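Local coordinates for capsid protein (Macrobrachium rosenbergii nodavirus, PDB 5YKU) that forms the shell of the virus particle and, through its protrusion domain, probably builds the dimeric spikes on the particle surface, at residues Gln27-Asp32 with Phe98-Asp103; Pro46-Val51 with Pro112-Ile117; Val51-Leu56 with Tyr74-Ala79. One frame throughout, in Å; residues are numbered along the deposited sequence.

Contact 1: residues Gln27-Asp32 with Phe98-Asp103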
ATOM      1  N   GLN A  27       4.579 -15.680  -5.377  1.00 10.72           N
ATOM      2  CA  GLN A  27       4.842 -15.562  -3.934  1.00 11.17           C
ATOM      3  C   GLN A  27       3.642 -15.018  -3.249  1.00 10.69           C
ATOM      4  O   GLN A  27       2.930 -14.127  -3.810  1.00 11.74           O
ATOM      5  CB  GLN A  27       6.077 -14.645  -3.706  1.00 13.38           C
ATOM      6  CG  GLN A  27       6.827 -14.845  -2.367  1.00 16.73           C
ATOM      7  CD  GLN A  27       8.019 -13.893  -2.357  1.00 19.31           C
ATOM      8  OE1 GLN A  27       8.816 -13.929  -3.150  1.00 15.16           O
ATOM      9  NE2 GLN A  27       7.902 -12.823  -1.523  1.00 24.24           N
ATOM     10  N   THR A  28       3.364 -15.394  -2.046  1.00 10.96           N
ATOM     11  CA  THR A  28       2.472 -14.798  -1.163  1.00 11.16           C
ATOM     12  C   THR A  28       3.206 -14.467   0.090  1.00 12.87           C
ATOM     13  O   THR A  28       3.909 -15.362   0.679  1.00 13.96           O
ATOM     14  CB  THR A  28       1.262 -15.706  -0.796  1.00 13.75           C
ATOM     15  OG1 THR A  28       0.511 -15.921  -2.005  1.00 15.62           O
ATOM     16  CG2 THR A  28       0.309 -15.154   0.211  1.00 15.58           C
ATOM     17  N   TYR A  29       3.182 -13.242   0.582  1.00 11.73           N
ATOM     18  CA  TYR A  29       3.991 -12.799   1.662  1.00 10.52           C
ATOM     19  C   TYR A  29       3.362 -11.604   2.346  1.00 11.18           C
ATOM     20  O   TYR A  29       2.356 -11.098   1.883  1.00 11.55           O
ATOM     21  CB  TYR A  29       5.398 -12.532   1.159  1.00 11.72           C
ATOM     22  CG  TYR A  29       5.591 -11.419   0.086  1.00 10.86           C
ATOM     23  CD1 TYR A  29       5.243 -11.647  -1.201  1.00 13.55           C
ATOM     24  CD2 TYR A  29       6.093 -10.204   0.389  1.00 10.49           C
ATOM     25  CE1 TYR A  29       5.456 -10.766  -2.232  1.00 12.43           C
ATOM     26  CE2 TYR A  29       6.307  -9.232  -0.549  1.00 10.64           C
ATOM     27  CZ  TYR A  29       6.050  -9.523  -1.919  1.00 11.19           C
ATOM     28  OH  TYR A  29       6.281  -8.609  -2.910  1.00 11.12           O
ATOM     29  N   THR A  30       3.905 -11.211   3.477  1.00 11.07           N
ATOM     30  CA  THR A  30       3.411 -10.068   4.195  1.00 11.74           C
ATOM     31  C   THR A  30       4.410  -8.972   4.348  1.00  9.95           C
ATOM     32  O   THR A  30       5.583  -9.168   4.232  1.00 12.57           O
ATOM     33  CB  THR A  30       2.826 -10.436   5.539  1.00 11.24           C
ATOM     34  OG1 THR A  30       3.897 -10.933   6.367  1.00 13.73           O
ATOM     35  CG2 THR A  30       1.733 -11.479   5.446  1.00 11.52           C
ATOM     36  N   GLN A  31       3.923  -7.779   4.631  1.00  9.87           N
ATOM     37  CA  GLN A  31       4.735  -6.599   4.944  1.00  9.41           C
ATOM     38  C   GLN A  31       4.049  -5.826   5.997  1.00 10.21           C
ATOM     39  O   GLN A  31       2.841  -5.526   5.888  1.00 10.48           O
ATOM     40  CB  GLN A  31       4.946  -5.724   3.732  1.00 10.16           C
ATOM     41  CG  GLN A  31       5.871  -4.557   3.943  1.00 10.66           C
ATOM     42  CD  GLN A  31       6.289  -3.888   2.670  1.00 10.59           C
ATOM     43  OE1 GLN A  31       6.338  -4.520   1.615  1.00 11.74           O
ATOM     44  NE2 GLN A  31       6.658  -2.653   2.686  1.00 11.50           N
ATOM     45  N   ASP A  32       4.748  -5.398   7.031  1.00 10.04           N
ATOM     46  CA  ASP A  32       4.244  -4.494   8.047  1.00 10.43           C
ATOM     47  C   ASP A  32       4.642  -3.102   7.791  1.00 11.17           C
ATOM     48  O   ASP A  32       5.857  -2.805   7.714  1.00 12.64           O
ATOM     49  CB  ASP A  32       4.785  -4.947   9.467  1.00 12.00           C
ATOM     50  CG  ASP A  32       4.289  -6.212   9.943  1.00 12.69           C
ATOM     51  OD1 ASP A  32       3.407  -6.844   9.372  1.00 13.54           O
ATOM     52  OD2 ASP A  32       4.722  -6.620  11.107  1.00 15.74           O
ATOM     53  N   PHE A  98      -0.033  -6.129   5.745  1.00  9.42           N
ATOM     54  CA  PHE A  98      -0.580  -6.401   4.395  1.00  9.00           C
ATOM     55  C   PHE A  98      -0.111  -7.695   3.848  1.00  8.80           C
ATOM     56  O   PHE A  98       1.017  -8.106   4.115  1.00 10.54           O
ATOM     57  CB  PHE A  98      -0.169  -5.259   3.422  1.00  9.49           C
ATOM     58  CG  PHE A  98      -0.725  -3.928   3.860  1.00  9.68           C
ATOM     59  CD1 PHE A  98      -0.062  -3.164   4.845  1.00 10.25           C
ATOM     60  CD2 PHE A  98      -1.854  -3.410   3.311  1.00  9.31           C
ATOM     61  CE1 PHE A  98      -0.619  -1.974   5.299  1.00 10.97           C
ATOM     62  CE2 PHE A  98      -2.387  -2.214   3.768  1.00  9.68           C
ATOM     63  CZ  PHE A  98      -1.775  -1.495   4.762  1.00  9.88           C
ATOM     64  N   THR A  99      -0.983  -8.316   3.096  1.00  9.81           N
ATOM     65  CA  THR A  99      -0.665  -9.549   2.361  1.00 10.21           C
ATOM     66  C   THR A  99      -0.518  -9.252   0.910  1.00 10.74           C
ATOM     67  O   THR A  99      -1.427  -8.629   0.291  1.00 11.61           O
ATOM     68  CB  THR A  99      -1.727 -10.619   2.554  1.00 11.21           C
ATOM     69  OG1 THR A  99      -1.690 -10.996   3.962  1.00 13.64           O
ATOM     70  CG2 THR A  99      -1.411 -11.885   1.774  1.00 13.24           C
ATOM     71  N   LEU A 100       0.576  -9.554   0.323  1.00  9.58           N
ATOM     72  CA  LEU A 100       0.945  -9.392  -1.037  1.00  9.07           C
ATOM     73  C   LEU A 100       0.940 -10.694  -1.769  1.00  9.03           C
ATOM     74  O   LEU A 100       1.501 -11.685  -1.311  1.00 10.02           O
ATOM     75  CB  LEU A 100       2.308  -8.743  -1.218  1.00 10.52           C
ATOM     76  CG  LEU A 100       2.488  -7.330  -0.588  1.00 10.08           C
ATOM     77  CD1 LEU A 100       2.933  -7.473   0.879  1.00 11.43           C
ATOM     78  CD2 LEU A 100       3.460  -6.497  -1.361  1.00 10.29           C
ATOM     79  N   VAL A 101       0.264 -10.780  -2.895  1.00  9.36           N
ATOM     80  CA  VAL A 101       0.248 -11.937  -3.780  1.00  9.68           C
ATOM     81  C   VAL A 101       0.832 -11.503  -5.108  1.00  9.83           C
ATOM     82  O   VAL A 101       0.273 -10.556  -5.744  1.00  9.55           O
ATOM     83  CB  VAL A 101      -1.135 -12.512  -3.924  1.00 10.85           C
ATOM     84  CG1 VAL A 101      -1.115 -13.703  -4.925  1.00 11.07           C
ATOM     85  CG2 VAL A 101      -1.798 -12.892  -2.605  1.00 11.35           C
ATOM     86  N   THR A 102       1.953 -12.059  -5.458  1.00 10.02           N
ATOM     87  CA  THR A 102       2.683 -11.659  -6.670  1.00  9.72           C
ATOM     88  C   THR A 102       2.729 -12.770  -7.648  1.00  9.69           C
ATOM     89  O   THR A 102       2.916 -13.908  -7.311  1.00 10.25           O
ATOM     90  CB  THR A 102       4.034 -11.067  -6.392  1.00 10.43           C
ATOM     91  OG1 THR A 102       4.796 -12.018  -5.625  1.00 11.23           O
ATOM     92  CG2 THR A 102       3.945  -9.775  -5.566  1.00 10.72           C
ATOM     93  N   ASP A 103       2.602 -12.451  -8.916  1.00  9.18           N
ATOM     94  CA  ASP A 103       2.667 -13.364 -10.045  1.00 10.63           C
ATOM     95  C   ASP A 103       3.398 -12.590 -11.165  1.00  9.36           C
ATOM     96  O   ASP A 103       2.833 -11.721 -11.831  1.00 10.33           O
ATOM     97  CB  ASP A 103       1.246 -13.796 -10.481  1.00 10.78           C
ATOM     98  CG  ASP A 103       1.276 -14.656 -11.680  1.00 14.82           C
ATOM     99  OD1 ASP A 103       2.287 -14.874 -12.330  1.00 18.24           O
ATOM    100  OD2 ASP A 103       0.111 -14.997 -12.069  1.00 21.23           O
TER

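Contact 2: residues Pro46-Val51 with Pro112-Ile117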
ATOM      1  N   PRO A  46      -2.296   3.054  -4.370  1.00  7.98           N
ATOM      2  CA  PRO A  46      -1.134   2.852  -5.219  1.00  7.79           C
ATOM      3  C   PRO A  46      -0.749   4.086  -5.927  1.00  7.25           C
ATOM      4  O   PRO A  46      -1.607   4.919  -6.234  1.00  8.55           O
ATOM      5  CB  PRO A  46      -1.576   1.757  -6.167  1.00  7.82           C
ATOM      6  CG  PRO A  46      -3.086   2.015  -6.327  1.00  7.80           C
ATOM      7  CD  PRO A  46      -3.520   2.528  -4.988  1.00  8.15           C
ATOM      8  N   TYR A  47       0.503   4.231  -6.235  1.00  7.73           N
ATOM      9  CA  TYR A  47       0.975   5.225  -7.241  1.00  7.37           C
ATOM     10  C   TYR A  47       2.022   4.545  -8.058  1.00  7.86           C
ATOM     11  O   TYR A  47       2.469   3.429  -7.729  1.00  8.06           O
ATOM     12  CB  TYR A  47       1.447   6.557  -6.622  1.00  8.33           C
ATOM     13  CG  TYR A  47       2.827   6.560  -6.007  1.00  9.04           C
ATOM     14  CD1 TYR A  47       3.920   6.970  -6.793  1.00 10.08           C
ATOM     15  CD2 TYR A  47       3.096   6.228  -4.705  1.00  8.21           C
ATOM     16  CE1 TYR A  47       5.205   7.018  -6.277  1.00 10.53           C
ATOM     17  CE2 TYR A  47       4.345   6.248  -4.174  1.00  9.42           C
ATOM     18  CZ  TYR A  47       5.383   6.626  -4.997  1.00 10.92           C
ATOM     19  OH  TYR A  47       6.682   6.640  -4.430  1.00 13.12           O
HETATM   20  N   MSE A  48       2.460   5.146  -9.123  1.00  7.80           N
HETATM   21  CA  MSE A  48       3.495   4.597  -9.981  1.00  8.61           C
HETATM   22  C   MSE A  48       4.406   5.688 -10.460  1.00  8.36           C
HETATM   23  O   MSE A  48       4.012   6.697 -11.058  1.00  8.65           O
HETATM   24  CB  MSE A  48       2.889   3.789 -11.118  1.00  9.14           C
HETATM   25  CG  MSE A  48       3.852   2.871 -11.789  1.00  9.76           C
HETATM   26 SE   MSE A  48       2.919   1.489 -12.870  0.67  9.53          SE
HETATM   27  CE  MSE A  48       2.170   0.433 -11.425  1.00 10.70           C
ATOM     28  N   ASP A  49       5.701   5.403 -10.332  1.00  8.68           N
ATOM     29  CA  ASP A  49       6.768   6.182 -10.949  1.00  9.59           C
ATOM     30  C   ASP A  49       7.849   5.147 -11.195  1.00  8.93           C
ATOM     31  O   ASP A  49       8.733   4.960 -10.335  1.00  9.89           O
ATOM     32  CB  ASP A  49       7.228   7.345 -10.055  1.00  9.65           C
ATOM     33  CG  ASP A  49       8.355   8.049 -10.666  1.00 12.12           C
ATOM     34  OD1 ASP A  49       8.701   7.898 -11.814  1.00 15.40           O
ATOM     35  OD2 ASP A  49       8.959   8.972  -9.956  1.00 15.92           O
ATOM     36  N   ARG A  50       7.733   4.409 -12.283  1.00  7.79           N
ATOM     37  CA  ARG A  50       8.411   3.100 -12.363  1.00  8.20           C
ATOM     38  C   ARG A  50       8.472   2.639 -13.776  1.00  8.10           C
ATOM     39  O   ARG A  50       7.432   2.547 -14.477  1.00  8.99           O
ATOM     40  CB  ARG A  50       7.601   2.119 -11.536  1.00  9.02           C
ATOM     41  CG  ARG A  50       8.184   0.724 -11.422  1.00  8.76           C
ATOM     42  CD  ARG A  50       7.224  -0.183 -10.683  1.00  9.12           C
ATOM     43  NE  ARG A  50       7.666  -1.567 -10.541  1.00  9.14           N
ATOM     44  CZ  ARG A  50       7.492  -2.544 -11.418  1.00  9.01           C
ATOM     45  NH1 ARG A  50       7.014  -2.321 -12.632  1.00  9.85           N
ATOM     46  NH2 ARG A  50       7.843  -3.767 -11.061  1.00  9.72           N
ATOM     47  N   VAL A  51       9.660   2.345 -14.281  1.00  9.51           N
ATOM     48  CA  VAL A  51       9.840   1.772 -15.564  1.00  9.24           C
ATOM     49  C   VAL A  51       9.205   0.413 -15.627  1.00  9.07           C
ATOM     50  O   VAL A  51       9.420  -0.420 -14.742  1.00 10.76           O
ATOM     51  CB  VAL A  51      11.314   1.733 -15.954  1.00 10.66           C
ATOM     52  CG1 VAL A  51      11.565   0.973 -17.229  1.00 13.54           C
ATOM     53  CG2 VAL A  51      11.930   3.097 -15.977  1.00 13.19           C
ATOM     54  N   PRO A 112      10.363  -2.179  -7.030  1.00  8.95           N
ATOM     55  CA  PRO A 112       9.217  -2.186  -6.122  1.00  8.92           C
ATOM     56  C   PRO A 112       8.012  -1.481  -6.722  1.00  8.50           C
ATOM     57  O   PRO A 112       8.128  -0.522  -7.482  1.00  9.34           O
ATOM     58  CB  PRO A 112       9.683  -1.453  -4.898  1.00 10.40           C
ATOM     59  CG  PRO A 112      11.224  -1.546  -4.945  1.00 14.23           C
ATOM     60  CD  PRO A 112      11.587  -1.592  -6.367  1.00 11.08           C
ATOM     61  N   TYR A 113       6.842  -1.998  -6.371  1.00  7.83           N
ATOM     62  CA  TYR A 113       5.625  -1.209  -6.517  1.00  7.46           C
ATOM     63  C   TYR A 113       5.528  -0.295  -5.331  1.00  7.57           C
ATOM     64  O   TYR A 113       6.182  -0.489  -4.267  1.00  8.67           O
ATOM     65  CB  TYR A 113       4.439  -2.140  -6.684  1.00  8.36           C
ATOM     66  CG  TYR A 113       4.404  -2.771  -8.078  1.00  8.00           C
ATOM     67  CD1 TYR A 113       4.297  -1.933  -9.191  1.00  7.50           C
ATOM     68  CD2 TYR A 113       4.428  -4.115  -8.277  1.00  8.73           C
ATOM     69  CE1 TYR A 113       4.237  -2.453 -10.514  1.00  7.55           C
ATOM     70  CE2 TYR A 113       4.377  -4.670  -9.579  1.00  7.67           C
ATOM     71  CZ  TYR A 113       4.302  -3.816 -10.665  1.00  7.77           C
ATOM     72  OH  TYR A 113       4.238  -4.282 -11.943  1.00  9.45           O
ATOM     73  N   GLN A 114       4.713   0.764  -5.464  1.00  7.51           N
ATOM     74  CA  GLN A 114       4.795   1.997  -4.636  1.00  7.50           C
ATOM     75  C   GLN A 114       3.453   2.374  -4.110  1.00  7.89           C
ATOM     76  O   GLN A 114       2.428   2.226  -4.771  1.00  7.78           O
ATOM     77  CB  GLN A 114       5.338   3.114  -5.528  1.00  8.12           C
ATOM     78  CG  GLN A 114       6.770   2.818  -6.071  1.00  8.43           C
ATOM     79  CD  GLN A 114       7.017   3.527  -7.356  1.00  8.78           C
ATOM     80  OE1 GLN A 114       6.280   3.381  -8.358  1.00  9.12           O
ATOM     81  NE2 GLN A 114       8.080   4.290  -7.455  1.00 10.29           N
ATOM     82  N   TYR A 115       3.418   2.890  -2.904  1.00  7.85           N
ATOM     83  CA  TYR A 115       2.210   3.246  -2.229  1.00  8.19           C
ATOM     84  C   TYR A 115       2.288   4.607  -1.579  1.00  7.90           C
ATOM     85  O   TYR A 115       3.361   5.138  -1.286  1.00  7.98           O
ATOM     86  CB  TYR A 115       1.813   2.172  -1.186  1.00  8.93           C
ATOM     87  CG  TYR A 115       2.719   2.138   0.013  1.00  9.41           C
ATOM     88  CD1 TYR A 115       2.646   3.075   1.026  1.00  9.18           C
ATOM     89  CD2 TYR A 115       3.640   1.091   0.155  1.00  9.19           C
ATOM     90  CE1 TYR A 115       3.494   2.924   2.157  1.00  9.32           C
ATOM     91  CE2 TYR A 115       4.514   1.011   1.176  1.00 10.64           C
ATOM     92  CZ  TYR A 115       4.407   1.924   2.194  1.00  9.81           C
ATOM     93  OH  TYR A 115       5.306   1.830   3.277  1.00 13.35           O
ATOM     94  N   ARG A 116       1.100   5.226  -1.396  1.00  8.55           N
ATOM     95  CA  ARG A 116       0.907   6.548  -0.755  1.00  7.76           C
ATOM     96  C   ARG A 116      -0.118   6.390   0.336  1.00  8.85           C
ATOM     97  O   ARG A 116      -1.204   5.854   0.070  1.00  9.31           O
ATOM     98  CB  ARG A 116       0.502   7.559  -1.802  1.00  8.25           C
ATOM     99  CG  ARG A 116       0.279   8.946  -1.199  1.00  9.69           C
ATOM    100  CD  ARG A 116      -0.196   9.940  -2.284  1.00  9.89           C
ATOM    101  NE  ARG A 116       0.690  10.003  -3.423  1.00 10.69           N
ATOM    102  CZ  ARG A 116       1.874  10.562  -3.464  1.00 11.32           C
ATOM    103  NH1 ARG A 116       2.344  11.263  -2.468  1.00 11.58           N
ATOM    104  NH2 ARG A 116       2.541  10.489  -4.623  1.00 11.68           N
ATOM    105  N   ILE A 117       0.183   6.885   1.492  1.00  9.17           N
ATOM    106  CA  ILE A 117      -0.774   6.854   2.620  1.00  9.59           C
ATOM    107  C   ILE A 117      -1.334   8.201   2.840  1.00  9.45           C
ATOM    108  O   ILE A 117      -0.603   9.243   2.819  1.00 11.42           O
ATOM    109  CB  ILE A 117      -0.104   6.312   3.884  1.00 11.83           C
ATOM    110  CG1 ILE A 117       0.196   4.818   3.682  1.00 14.26           C
ATOM    111  CG2 ILE A 117      -1.005   6.537   5.113  1.00 12.57           C
ATOM    112  CD1 ILE A 117       0.949   4.124   4.772  1.00 16.67           C
TER
HETATM  113  O   HOH W   1       4.285   1.418  -8.311  1.00  8.32           O

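Contact 3: residues Val51-Leu56 with Tyr74-Ala79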
ATOM      1  N   VAL A  51       9.660   2.345 -14.281  1.00  9.51           N
ATOM      2  CA  VAL A  51       9.840   1.772 -15.564  1.00  9.24           C
ATOM      3  C   VAL A  51       9.205   0.413 -15.627  1.00  9.07           C
ATOM      4  O   VAL A  51       9.420  -0.420 -14.742  1.00 10.76           O
ATOM      5  CB  VAL A  51      11.314   1.733 -15.954  1.00 10.66           C
ATOM      6  CG1 VAL A  51      11.565   0.973 -17.229  1.00 13.54           C
ATOM      7  CG2 VAL A  51      11.930   3.097 -15.977  1.00 13.19           C
ATOM      8  N   SER A  52       8.426   0.164 -16.623  1.00  9.80           N
ATOM      9  CA  SER A  52       7.823  -1.170 -16.830  1.00  9.65           C
ATOM     10  C   SER A  52       8.867  -2.242 -17.057  1.00 10.01           C
ATOM     11  O   SER A  52       9.789  -2.023 -17.854  1.00 10.99           O
ATOM     12  CB  SER A  52       6.923  -1.134 -18.050  1.00 10.50           C
ATOM     13  OG  SER A  52       6.431  -2.442 -18.313  1.00 10.38           O
ATOM     14  N   SER A  53       8.697  -3.376 -16.422  1.00  9.28           N
ATOM     15  CA  SER A  53       9.570  -4.535 -16.712  1.00 10.05           C
ATOM     16  C   SER A  53       9.280  -5.116 -18.042  1.00 10.70           C
ATOM     17  O   SER A  53      10.163  -5.880 -18.529  1.00 12.29           O
ATOM     18  CB  SER A  53       9.355  -5.572 -15.635  1.00  9.59           C
ATOM     19  OG  SER A  53       8.054  -6.209 -15.811  1.00 10.13           O
ATOM     20  N   GLU A  54       8.139  -4.887 -18.585  1.00 10.50           N
ATOM     21  CA  GLU A  54       7.680  -5.548 -19.793  1.00 12.07           C
ATOM     22  C   GLU A  54       7.524  -7.062 -19.601  1.00 11.65           C
ATOM     23  O   GLU A  54       7.374  -7.764 -20.635  1.00 14.89           O
ATOM     24  CB  GLU A  54       8.493  -5.188 -21.038  1.00 13.71           C
ATOM     25  CG  GLU A  54       8.541  -3.645 -21.253  1.00 14.39           C
ATOM     26  CD  GLU A  54       7.217  -2.823 -21.368  1.00 22.37           C
ATOM     27  OE1 GLU A  54       6.033  -3.299 -21.480  1.00 26.83           O
ATOM     28  OE2 GLU A  54       7.292  -1.512 -21.248  1.00 22.71           O
ATOM     29  N   VAL A  55       7.578  -7.583 -18.411  1.00 10.20           N
ATOM     30  CA  VAL A  55       7.507  -9.007 -18.116  1.00 10.52           C
ATOM     31  C   VAL A  55       6.422  -9.292 -17.118  1.00  9.91           C
ATOM     32  O   VAL A  55       6.491 -10.227 -16.302  1.00 10.32           O
ATOM     33  CB  VAL A  55       8.862  -9.650 -17.835  1.00 11.49           C
ATOM     34  CG1 VAL A  55       9.751  -9.606 -19.077  1.00 13.14           C
ATOM     35  CG2 VAL A  55       9.550  -9.047 -16.671  1.00 12.17           C
ATOM     36  N   LEU A  56       5.329  -8.512 -17.219  1.00  9.47           N
ATOM     37  CA  LEU A  56       4.075  -8.913 -16.665  1.00  9.22           C
ATOM     38  C   LEU A  56       4.121  -9.150 -15.166  1.00  9.20           C
ATOM     39  O   LEU A  56       3.943 -10.249 -14.629  1.00 10.37           O
ATOM     40  CB  LEU A  56       3.434 -10.135 -17.330  1.00 10.69           C
ATOM     41  CG  LEU A  56       3.029  -9.951 -18.800  1.00 10.13           C
ATOM     42  CD1 LEU A  56       4.178  -9.977 -19.784  1.00 12.20           C
ATOM     43  CD2 LEU A  56       2.012 -11.110 -19.187  1.00 10.86           C
ATOM     44  N   TYR A  74      -1.515  -3.851  -8.951  1.00  7.78           N
ATOM     45  CA  TYR A  74      -0.472  -3.353  -9.812  1.00  8.58           C
ATOM     46  C   TYR A  74      -0.279  -4.274 -10.982  1.00  8.58           C
ATOM     47  O   TYR A  74      -0.240  -5.501 -10.818  1.00  8.74           O
ATOM     48  CB  TYR A  74       0.843  -3.241  -9.096  1.00  8.66           C
ATOM     49  CG  TYR A  74       0.841  -2.339  -7.878  1.00  7.67           C
ATOM     50  CD1 TYR A  74       1.142  -0.971  -7.975  1.00  7.67           C
ATOM     51  CD2 TYR A  74       0.610  -2.877  -6.640  1.00  8.58           C
ATOM     52  CE1 TYR A  74       1.146  -0.169  -6.852  1.00  7.53           C
ATOM     53  CE2 TYR A  74       0.651  -2.077  -5.501  1.00  7.81           C
ATOM     54  CZ  TYR A  74       0.922  -0.737  -5.609  1.00  7.90           C
ATOM     55  OH  TYR A  74       0.931   0.067  -4.481  1.00  7.94           O
ATOM     56  N   PHE A  75      -0.027  -3.724 -12.156  1.00  7.94           N
ATOM     57  CA  PHE A  75       0.418  -4.501 -13.347  1.00  7.97           C
ATOM     58  C   PHE A  75       1.090  -3.570 -14.247  1.00  7.83           C
ATOM     59  O   PHE A  75       0.588  -2.463 -14.491  1.00  9.45           O
ATOM     60  CB  PHE A  75      -0.764  -5.177 -14.044  1.00  9.20           C
ATOM     61  CG  PHE A  75      -0.353  -6.256 -14.998  1.00  9.42           C
ATOM     62  CD1 PHE A  75       0.235  -7.402 -14.495  1.00 11.44           C
ATOM     63  CD2 PHE A  75      -0.471  -6.160 -16.318  1.00 10.18           C
ATOM     64  CE1 PHE A  75       0.561  -8.482 -15.306  1.00 11.83           C
ATOM     65  CE2 PHE A  75      -0.080  -7.222 -17.173  1.00 10.36           C
ATOM     66  CZ  PHE A  75       0.361  -8.389 -16.669  1.00 11.89           C
ATOM     67  N   ASP A  76       2.241  -3.933 -14.815  1.00  8.77           N
ATOM     68  CA  ASP A  76       3.081  -2.992 -15.554  1.00  8.74           C
ATOM     69  C   ASP A  76       3.131  -3.167 -17.028  1.00  9.41           C
ATOM     70  O   ASP A  76       3.849  -2.409 -17.652  1.00 10.55           O
ATOM     71  CB  ASP A  76       4.471  -2.999 -14.916  1.00  8.72           C
ATOM     72  CG  ASP A  76       5.234  -4.303 -15.076  1.00  8.99           C
ATOM     73  OD1 ASP A  76       4.624  -5.307 -15.548  1.00  9.04           O
ATOM     74  OD2 ASP A  76       6.487  -4.265 -14.761  1.00  9.73           O
ATOM     75  N   THR A  77       2.465  -4.126 -17.613  1.00 10.07           N
ATOM     76  CA  THR A  77       2.723  -4.480 -19.019  1.00 10.47           C
ATOM     77  C   THR A  77       1.466  -4.453 -19.806  1.00 11.49           C
ATOM     78  O   THR A  77       0.538  -5.269 -19.595  1.00 13.57           O
ATOM     79  CB  THR A  77       3.379  -5.874 -19.126  1.00 10.24           C
ATOM     80  OG1 THR A  77       4.583  -5.906 -18.322  1.00 10.69           O
ATOM     81  CG2 THR A  77       3.702  -6.215 -20.527  1.00 11.89           C
ATOM     82  N   SER A  78       1.340  -3.540 -20.742  1.00 11.02           N
ATOM     83  CA  SER A  78       0.193  -3.350 -21.642  1.00 12.39           C
ATOM     84  C   SER A  78      -1.064  -2.902 -20.928  1.00 11.44           C
ATOM     85  O   SER A  78      -1.398  -1.728 -20.965  1.00 11.00           O
ATOM     86  CB  SER A  78      -0.072  -4.549 -22.514  1.00 16.67           C
ATOM     87  OG  SER A  78      -1.055  -4.002 -23.439  1.00 20.22           O
ATOM     88  N   ALA A  79      -1.734  -3.794 -20.255  1.00  9.98           N
ATOM     89  CA  ALA A  79      -2.920  -3.477 -19.471  1.00 10.81           C
ATOM     90  C   ALA A  79      -2.538  -2.977 -18.089  1.00  9.76           C
ATOM     91  O   ALA A  79      -2.510  -3.696 -17.091  1.00 10.09           O
ATOM     92  CB  ALA A  79      -3.838  -4.721 -19.395  1.00 13.70           C
TER

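Contact 1: residues Gln27-Asp32 with Phe98-Asp103
The phenol ring of Y29 lies over the side chain of L100: L100 CB sits 3.9 Å from the centroid of the Y29 ring, 14° off the normal, a CH-pi contact displaced toward the CE1-CZ side. CG of Y29 stands between its own backbone N and carbonyl carbon (chi1 62°), a torsion that folds the ring back across the neighbouring strand. L100 CD2 lies alongside Y29 OH, and T102 OG1 lies at the ring's edge, in its plane, 3.7 Å from Y29 CE1. Q31 adds CB against L100 CD1 on the same side of the sheet as Y29. The polar ends of both are held from outside the pair of strands, Y29 OH by V20 O and the Q31 amide by V20 N and N18 O. Beneath these side chains runs a regular antiparallel pairing of strand 26-33, outermost in this chain's sheet, with strand 96-104. Q27-T102, Y29-L100 and Q31-F98 are the hydrogen-bonded pairs, each with two N-H...O bonds; T102 N to Q27 O, at 2.8 Å and 177°, is almost straight. T28-V101 and T30-T99 are the non-hydrogen-bonded pairs between them, and there CA-H...O contacts fill in, such as T30 CA to F98 O at 3.1 Å. Their side chains occupy the other face, which is largely solvent-exposed: T28 OG1 lies beside V101 CG2, and T28 CG2 meets T99 CG2 at 4.0 Å. F98, on the side of the sheet that carries Y29, turns its ring inward to meet W19 and F88 edge-to-face.

Contact 2: residues Pro46-Val51 with Pro112-Ile117
Where strands 41-47 and 114-121 of the antiparallel sheet part company, the side chain of Q114 reaches across to the chain that leaves strand 41-47. Its amide grips the backbone of D49 twice: D49 N donates to Q114 OE1 at 2.9 Å, and Q114 NE2 donates to D49 O at 3.0 Å. A water bound to Y47 O and Q114 OE1 spans the diverging backbones, and Y47 N reaches Q114 O at 3.1 Å from well above the carbonyl plane. The Y47 ring is sandwiched. Q114 CB packs on one face, 3.7 Å from the centroid, while R116 NH2 lies over the opposite face near the rim, a longer cation-pi contact with the ring and guanidinium planes 41° apart; R116 NH1 is hydrogen-bonded to A13 O. Further along, R50 has CG anti to its backbone N (chi1 -176°), runs on extended to NE and lays its guanidinium flat on Y113, centres 3.8 Å apart and planes at 18°. R50 NE adds a weak bond to P112 O, at the guanidinium edge. The stack leaves R50's N-H groups pointing outward round its rim, where they meet D76, Q57 and K111; the ring face and D76 together probably stabilise the positive charge.

Contact 3: residues Val51-Leu56 with Tyr74-Ala79
Two successive ST turns shape the loop between strands 41-47 and 57-63, and D76, just past the end of strand 69-75, docks into them. S52 OG accepts from E54 N, and S53 OG accepts from V55 N, so each hydroxyl holds its own turn while its proton goes across the contact. S52 OG donates to D76 O at 2.7 Å, approaching from above the carbonyl plane. S53 OG donates to D76 OD2, also at 2.7 Å, on the syn side and close to the carboxylate plane; S53 N reaches the same oxygen at 2.9 Å from above that plane. With CG between its backbone N and carbonyl carbon (chi1 67°), D76 presents its carboxylate to the serines. The loop leading to strand 57-63 is thereby pinned to the end of strand 69-75 in the antiparallel sheet of the protrusion domain. The other carboxylate oxygen, D76 OD1, takes the hydroxyl proton of T77 at 2.8 Å from OG1 and the backbone N-H of Q57. T77 OG1 in turn accepts from L56 N at 2.9 Å, giving a chain of two hydrogen bonds that runs from the loop backbone to the carboxylate. Beyond it, L56 CB rests 3.6 Å from F75 CZ, the two side chains running side by side, and L56 CD1 touches T77 CG2.

Contacts 1 and 2 lie in one antiparallel sheet, and contact 3 ties a loop to the end of one of its strands. Contact 1 pairs strands 26-33 and 96-104; contact 2 joins strands 41-47 and 114-121 toward the other side, and the two centres lie about 15 Å apart without touching. Contacts 2 and 3 are continuous: they share V51, their centres are about 13 Å apart, and R50 NH1 meets D76 OD2 in a salt bridge of 2.9 Å, so one carboxylate serves both. Y74 OH lies 2.6 Å from Q114 O, probably hydrogen-bonded. A bound zinc ion lies about 10 Å from the side chain of Q31 and one about 13 Å from that of S53; neither is in contact.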